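Local coordinates for Lmo2181 protein (Listeria monocytogenes serovar 1/2a, PDB 5JCV), which cleaves the C-terminal sorting signal of surface proteins and, through a thioester intermediate, attaches them covalently to the cell wall, at residues G16-D22 and H96-E102; M80-L84 and T162-C166. All coordinates share one frame; numbering follows the deposited sequence.

Overall arrangement
Both interactions reach the β-barrel sheet of the sortase domain: interaction 1 pairs two of its strands, interaction 2 packs a loop on another. Interaction 1 joins two neighbouring antiparallel strands by backbone hydrogen bonds; it is partly buried, with one face toward the core and a polar pair at its loop end. Interaction 2 is fully buried and has no hydrogen bond between its segments: a loop and short 3-10 turn lay apolar side chains on strand 160-165. Their centres lie about 12 Å apart, and they meet directly where L18 CD2 packs against F81 CE1 at 3.5 Å. The residues F99, L18 and I20 of interaction 1 also pack on L163 of interaction 2.

Interaction 1: G16-D22 and H96-E102; sequences GWLTIID and HPTFSYE
The imidazole of H96 gives its NE2 proton to D22 OD2 at 2.7 Å, with an N-H...O angle of 157°. The oxygen lies close to the plane of the ring, whereas the carboxylate stands nearly perpendicular to that ring and is met on its anti side, somewhat out of its own plane. F92 accepts a hydrogen bond from ND1 through its carbonyl and also stacks its ring on the imidazole, so both ring nitrogens are engaged. Farther along, the strands pair in antiparallel fashion, W17 with E102 and T19 with S100 each joined by two backbone bonds; the shortest of these runs from E102 N to W17 O at 2.7 Å.

L18 and Y101 form the non-hydrogen-bonded pair between them, on the face that also carries F99. F99 CG lies between the backbone N and the carbonyl carbon (chi1 63°), which carries the ring to L18, whose CD1 meets F99 CD1 at 3.5 Å. I20 CG1 reaches the CB of the same phenylalanine, also at 3.5 Å.

On the opposite face W17 NE1 and T19 OG1 both bond D26 OD1, and Q8 of the second subunit packs on W17, T19 and E102. Strand 14-19 is flanked on its far edge by strand 26-30 and strand 98-102 by strand 107-118, so this pairing helps close the sortase barrel, with L18, I20 and F99 directed at L163 of strand 160-165.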
loop_
_atom_site.group_PDB
_atom_site.type_symbol
_atom_site.label_atom_id
_atom_site.label_comp_id
_atom_site.label_asym_id
_atom_site.label_seq_id
_atom_site.Cartn_x
_atom_site.Cartn_y
_atom_site.Cartn_z
ATOM N N GLY A 16 1.873 -1.767 6.008
ATOM C CA GLY A 16 0.692 -1.962 6.828
ATOM C C GLY A 16 0.698 -1.193 8.139
ATOM O O GLY A 16 1.571 -0.348 8.381
ATOM N N TRP A 17 -0.289 -1.499 8.974
ATOM C CA TRP A 17 -0.475 -0.843 10.275
ATOM C C TRP A 17 -1.080 -1.858 11.243
ATOM O O TRP A 17 -1.837 -2.748 10.832
ATOM C CB TRP A 17 -1.385 0.396 10.199
ATOM C CG TRP A 17 -1.175 1.243 11.376
ATOM C CD1 TRP A 17 -1.751 1.103 12.581
ATOM C CD2 TRP A 17 -0.264 2.337 11.491
ATOM N NE1 TRP A 17 -1.287 2.054 13.444
ATOM C CE2 TRP A 17 -0.340 2.801 12.799
ATOM C CE3 TRP A 17 0.611 2.971 10.599
ATOM C CZ2 TRP A 17 0.410 3.886 13.252
ATOM C CZ3 TRP A 17 1.377 4.034 11.052
ATOM C CH2 TRP A 17 1.270 4.481 12.367
ATOM N N LEU A 18 -0.726 -1.733 12.526
ATOM C CA LEU A 18 -1.239 -2.642 13.562
ATOM C C LEU A 18 -1.723 -1.833 14.767
ATOM O O LEU A 18 -1.044 -0.912 15.250
ATOM C CB LEU A 18 -0.094 -3.594 13.993
ATOM C CG LEU A 18 -0.472 -4.632 15.062
ATOM C CD1 LEU A 18 -1.535 -5.603 14.577
ATOM C CD2 LEU A 18 0.728 -5.434 15.519
ATOM N N THR A 19 -2.869 -2.178 15.307
ATOM C CA THR A 19 -3.351 -1.451 16.472
ATOM C C THR A 19 -4.023 -2.433 17.404
ATOM O O THR A 19 -4.877 -3.235 16.968
ATOM C CB THR A 19 -4.394 -0.332 16.112
ATOM O OG1 THR A 19 -3.732 0.718 15.398
ATOM C CG2 THR A 19 -4.985 0.286 17.365
ATOM N N ILE A 20 -3.641 -2.376 18.680
ATOM C CA ILE A 20 -4.390 -3.104 19.681
ATOM C C ILE A 20 -4.785 -2.084 20.762
ATOM O O ILE A 20 -3.937 -1.420 21.357
ATOM C CB ILE A 20 -3.588 -4.261 20.302
ATOM C CG1 ILE A 20 -3.056 -5.199 19.233
ATOM C CG2 ILE A 20 -4.455 -5.013 21.326
ATOM C CD1 ILE A 20 -2.181 -6.282 19.821
ATOM N N ILE A 21 -6.085 -1.923 20.948
ATOM C CA ILE A 21 -6.655 -0.978 21.923
ATOM C C ILE A 21 -6.109 -1.232 23.330
ATOM O O ILE A 21 -5.926 -2.377 23.719
ATOM C CB ILE A 21 -8.215 -1.121 21.930
ATOM C CG1 ILE A 21 -8.817 -0.740 20.551
ATOM C CG2 ILE A 21 -8.860 -0.281 23.015
ATOM C CD1 ILE A 21 -8.502 0.661 20.076
ATOM N N ASP A 22 -5.882 -0.170 24.097
ATOM C CA ASP A 22 -5.379 -0.248 25.494
ATOM C C ASP A 22 -3.969 -0.842 25.559
ATOM O O ASP A 22 -3.616 -1.509 26.513
ATOM C CB ASP A 22 -6.345 -1.023 26.408
ATOM C CG ASP A 22 -7.771 -0.411 26.415
ATOM O OD1 ASP A 22 -7.939 0.792 26.165
ATOM O OD2 ASP A 22 -8.731 -1.132 26.681
ATOM N N HIS A 96 -10.566 -8.001 25.131
ATOM C CA HIS A 96 -9.950 -7.625 23.841
ATOM C C HIS A 96 -9.811 -8.821 22.918
ATOM O O HIS A 96 -8.739 -9.117 22.447
ATOM C CB HIS A 96 -8.589 -6.950 24.063
ATOM C CG HIS A 96 -8.653 -5.746 24.941
ATOM N ND1 HIS A 96 -8.587 -5.822 26.317
ATOM C CD2 HIS A 96 -8.796 -4.434 24.640
ATOM C CE1 HIS A 96 -8.683 -4.605 26.827
ATOM N NE2 HIS A 96 -8.814 -3.745 25.828
ATOM N N PRO A 97 -10.933 -9.474 22.600
ATOM C CA PRO A 97 -10.885 -10.640 21.721
ATOM C C PRO A 97 -10.386 -10.362 20.286
ATOM O O PRO A 97 -10.157 -11.306 19.530
ATOM C CB PRO A 97 -12.356 -11.128 21.721
ATOM C CG PRO A 97 -13.183 -9.894 21.969
ATOM C CD PRO A 97 -12.302 -8.926 22.749
ATOM N N THR A 98 -10.208 -9.095 19.894
ATOM C CA THR A 98 -9.779 -8.787 18.521
ATOM C C THR A 98 -8.811 -7.624 18.447
ATOM O O THR A 98 -8.798 -6.730 19.306
ATOM C CB THR A 98 -10.985 -8.360 17.585
ATOM O OG1 THR A 98 -11.402 -7.027 17.919
ATOM C CG2 THR A 98 -12.186 -9.297 17.719
ATOM N N PHE A 99 -8.044 -7.591 17.369
ATOM C CA PHE A 99 -7.267 -6.404 17.047
ATOM C C PHE A 99 -7.412 -6.073 15.562
ATOM O O PHE A 99 -8.003 -6.852 14.806
ATOM C CB PHE A 99 -5.798 -6.579 17.456
ATOM C CG PHE A 99 -5.075 -7.671 16.743
ATOM C CD1 PHE A 99 -4.346 -7.409 15.597
ATOM C CD2 PHE A 99 -5.091 -8.967 17.231
ATOM C CE1 PHE A 99 -3.695 -8.426 14.932
ATOM C CE2 PHE A 99 -4.419 -9.987 16.580
ATOM C CZ PHE A 99 -3.718 -9.724 15.429
ATOM N N SER A 100 -6.867 -4.925 15.152
ATOM C CA SER A 100 -6.911 -4.525 13.744
ATOM C C SER A 100 -5.577 -4.494 13.080
ATOM O O SER A 100 -4.606 -3.935 13.587
ATOM C CB SER A 100 -7.653 -3.193 13.520
ATOM O OG SER A 100 -7.376 -2.242 14.497
ATOM N N TYR A 101 -5.567 -5.109 11.909
ATOM C CA TYR A 101 -4.400 -5.279 11.106
ATOM C C TYR A 101 -4.721 -4.672 9.756
ATOM O O TYR A 101 -5.674 -5.093 9.114
ATOM C CB TYR A 101 -4.107 -6.793 10.943
ATOM C CG TYR A 101 -3.140 -7.110 9.827
ATOM C CD1 TYR A 101 -1.831 -6.606 9.850
ATOM C CD2 TYR A 101 -3.527 -7.910 8.724
ATOM C CE1 TYR A 101 -0.938 -6.883 8.818
ATOM C CE2 TYR A 101 -2.634 -8.192 7.684
ATOM C CZ TYR A 101 -1.336 -7.673 7.736
ATOM O OH TYR A 101 -0.424 -7.881 6.731
ATOM N N GLU A 102 -3.962 -3.660 9.354
ATOM C CA GLU A 102 -4.019 -3.160 7.981
ATOM C C GLU A 102 -2.893 -3.798 7.167
ATOM O O GLU A 102 -1.771 -3.954 7.651
ATOM C CB GLU A 102 -3.884 -1.633 7.915
ATOM C CG GLU A 102 -5.190 -0.857 7.923
ATOM C CD GLU A 102 -5.609 -0.385 9.301
ATOM O OE1 GLU A 102 -5.282 0.780 9.608
ATOM O OE2 GLU A 102 -6.248 -1.163 10.066
#

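Interaction 2: M80-L84 and T162-C166; sequences MFADL and TLSTC
F81 lays the edge of its ring against the backbone of strand 160-165, with CD2 3.4 Å from S164 O and the oxygen close to the ring plane. L163 CB meets the ring obliquely, 4.3 Å from F81 CE2. No hydrogen bond links the two segments, and the contact is carried by apolar packing and by the aromatic edge meeting a carbonyl.

L84 enters beside the phenylalanine. Its CD1 touches L163 CB at 3.9 Å and also rests on the adjoining peptide, while CD2 approaches L163 CD1; the two leucine side chains cross at about a right angle. The turn that brings F81 and L84 to the strand together is held by a bond from L84 N to F81 O, 3.1 Å long.

T165 completes the surface with its methyl group. Its OG1 lies between the backbone N and the carbonyl carbon (chi1 60°) and bonds M177 N of strand 176-182, which leaves CG2 to pack on F81, 3.9 Å from its CB. S164 instead turns its side chain away from the loop; OG donates to T165 O at 2.8 Å and is also bonded to Y124 OH, so this buried hydroxyl has two partners.

Around the contact, I70 of strand 67-72 and I53 of strand 53-55 pack on F81, and I25 and M177 on L84. Strand 160-165 leads directly into C166, and residues 162-166 spell TLSTC, the TLxTC signature of sortases, so residues 80-84 pack against the strand that leads into C166, probably the cysteine that forms the thioester, as in other sortases.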
loop_
_atom_site.group_PDB
_atom_site.type_symbol
_atom_site.label_atom_id
_atom_site.label_comp_id
_atom_site.label_asym_id
_atom_site.label_seq_id
_atom_site.Cartn_x
_atom_site.Cartn_y
_atom_site.Cartn_z
HETATM N N MSE A 80 6.933 -1.307 21.588
HETATM C CA MSE A 80 6.984 -2.343 20.552
HETATM C C MSE A 80 6.014 -3.413 20.974
HETATM O O MSE A 80 4.855 -3.091 21.253
HETATM C CB MSE A 80 8.425 -2.769 20.218
HETATM C CG MSE A 80 9.344 -1.574 19.970
HETATM SE SE MSE A 80 8.606 -0.197 18.715
HETATM C CE MSE A 80 8.625 -1.227 17.120
ATOM N N PHE A 81 6.442 -4.673 21.024
ATOM C CA PHE A 81 5.559 -5.787 21.372
ATOM C C PHE A 81 5.620 -6.206 22.823
ATOM O O PHE A 81 5.083 -7.251 23.196
ATOM C CB PHE A 81 5.827 -6.963 20.478
ATOM C CG PHE A 81 5.034 -6.972 19.199
ATOM C CD1 PHE A 81 4.161 -5.925 18.843
ATOM C CD2 PHE A 81 5.196 -8.031 18.300
ATOM C CE1 PHE A 81 3.429 -5.976 17.660
ATOM C CE2 PHE A 81 4.464 -8.083 17.130
ATOM C CZ PHE A 81 3.603 -7.036 16.804
ATOM N N ALA A 82 6.180 -5.381 23.691
ATOM C CA ALA A 82 6.105 -5.743 25.124
ATOM C C ALA A 82 4.674 -5.988 25.582
ATOM O O ALA A 82 4.444 -6.837 26.468
ATOM C CB ALA A 82 6.772 -4.697 26.010
ATOM N N ASP A 83 3.691 -5.264 25.010
ATOM C CA ASP A 83 2.311 -5.408 25.509
ATOM C C ASP A 83 1.607 -6.711 25.102
ATOM O O ASP A 83 0.516 -7.001 25.608
ATOM C CB ASP A 83 1.454 -4.182 25.159
ATOM C CG ASP A 83 1.658 -3.019 26.150
ATOM O OD1 ASP A 83 2.311 -3.213 27.228
ATOM O OD2 ASP A 83 1.185 -1.900 25.824
ATOM N N LEU A 84 2.221 -7.527 24.250
ATOM C CA LEU A 84 1.625 -8.835 23.887
ATOM C C LEU A 84 1.365 -9.707 25.138
ATOM O O LEU A 84 0.400 -10.497 25.195
ATOM C CB LEU A 84 2.519 -9.605 22.855
ATOM C CG LEU A 84 2.610 -9.070 21.416
ATOM C CD1 LEU A 84 3.239 -10.048 20.424
ATOM C CD2 LEU A 84 1.223 -8.712 20.954
ATOM N N THR A 162 -0.199 -14.070 13.063
ATOM C CA THR A 162 0.552 -14.398 14.264
ATOM C C THR A 162 1.331 -13.162 14.643
ATOM O O THR A 162 2.082 -12.597 13.811
ATOM C CB THR A 162 1.558 -15.552 14.012
ATOM O OG1 THR A 162 0.870 -16.700 13.517
ATOM C CG2 THR A 162 2.269 -15.953 15.273
ATOM N N LEU A 163 1.141 -12.728 15.884
ATOM C CA LEU A 163 1.974 -11.709 16.439
ATOM C C LEU A 163 2.995 -12.382 17.368
ATOM O O LEU A 163 2.633 -13.183 18.218
ATOM C CB LEU A 163 1.109 -10.709 17.183
ATOM C CG LEU A 163 -0.013 -10.044 16.415
ATOM C CD1 LEU A 163 -0.640 -9.025 17.311
ATOM C CD2 LEU A 163 0.385 -9.339 15.132
ATOM N N SER A 164 4.269 -12.050 17.208
ATOM C CA SER A 164 5.334 -12.672 18.021
ATOM C C SER A 164 6.443 -11.720 18.369
ATOM O O SER A 164 6.888 -10.923 17.518
ATOM C CB SER A 164 5.952 -13.802 17.236
ATOM O OG SER A 164 7.004 -14.464 17.928
ATOM N N THR A 165 6.925 -11.810 19.602
ATOM C CA THR A 165 8.103 -11.069 19.988
ATOM C C THR A 165 9.280 -11.801 19.354
ATOM O O THR A 165 9.147 -12.940 18.942
ATOM C CB THR A 165 8.275 -10.934 21.527
ATOM O OG1 THR A 165 8.383 -12.219 22.140
ATOM C CG2 THR A 165 7.066 -10.200 22.161
ATOM N N CYS A 166 10.413 -11.132 19.288
ATOM C CA CYS A 166 11.624 -11.619 18.642
ATOM C C CYS A 166 12.760 -10.812 19.274
ATOM O O CYS A 166 12.778 -9.590 19.114
ATOM C CB CYS A 166 11.577 -11.285 17.130
ATOM S SG CYS A 166 12.744 -12.285 16.192
#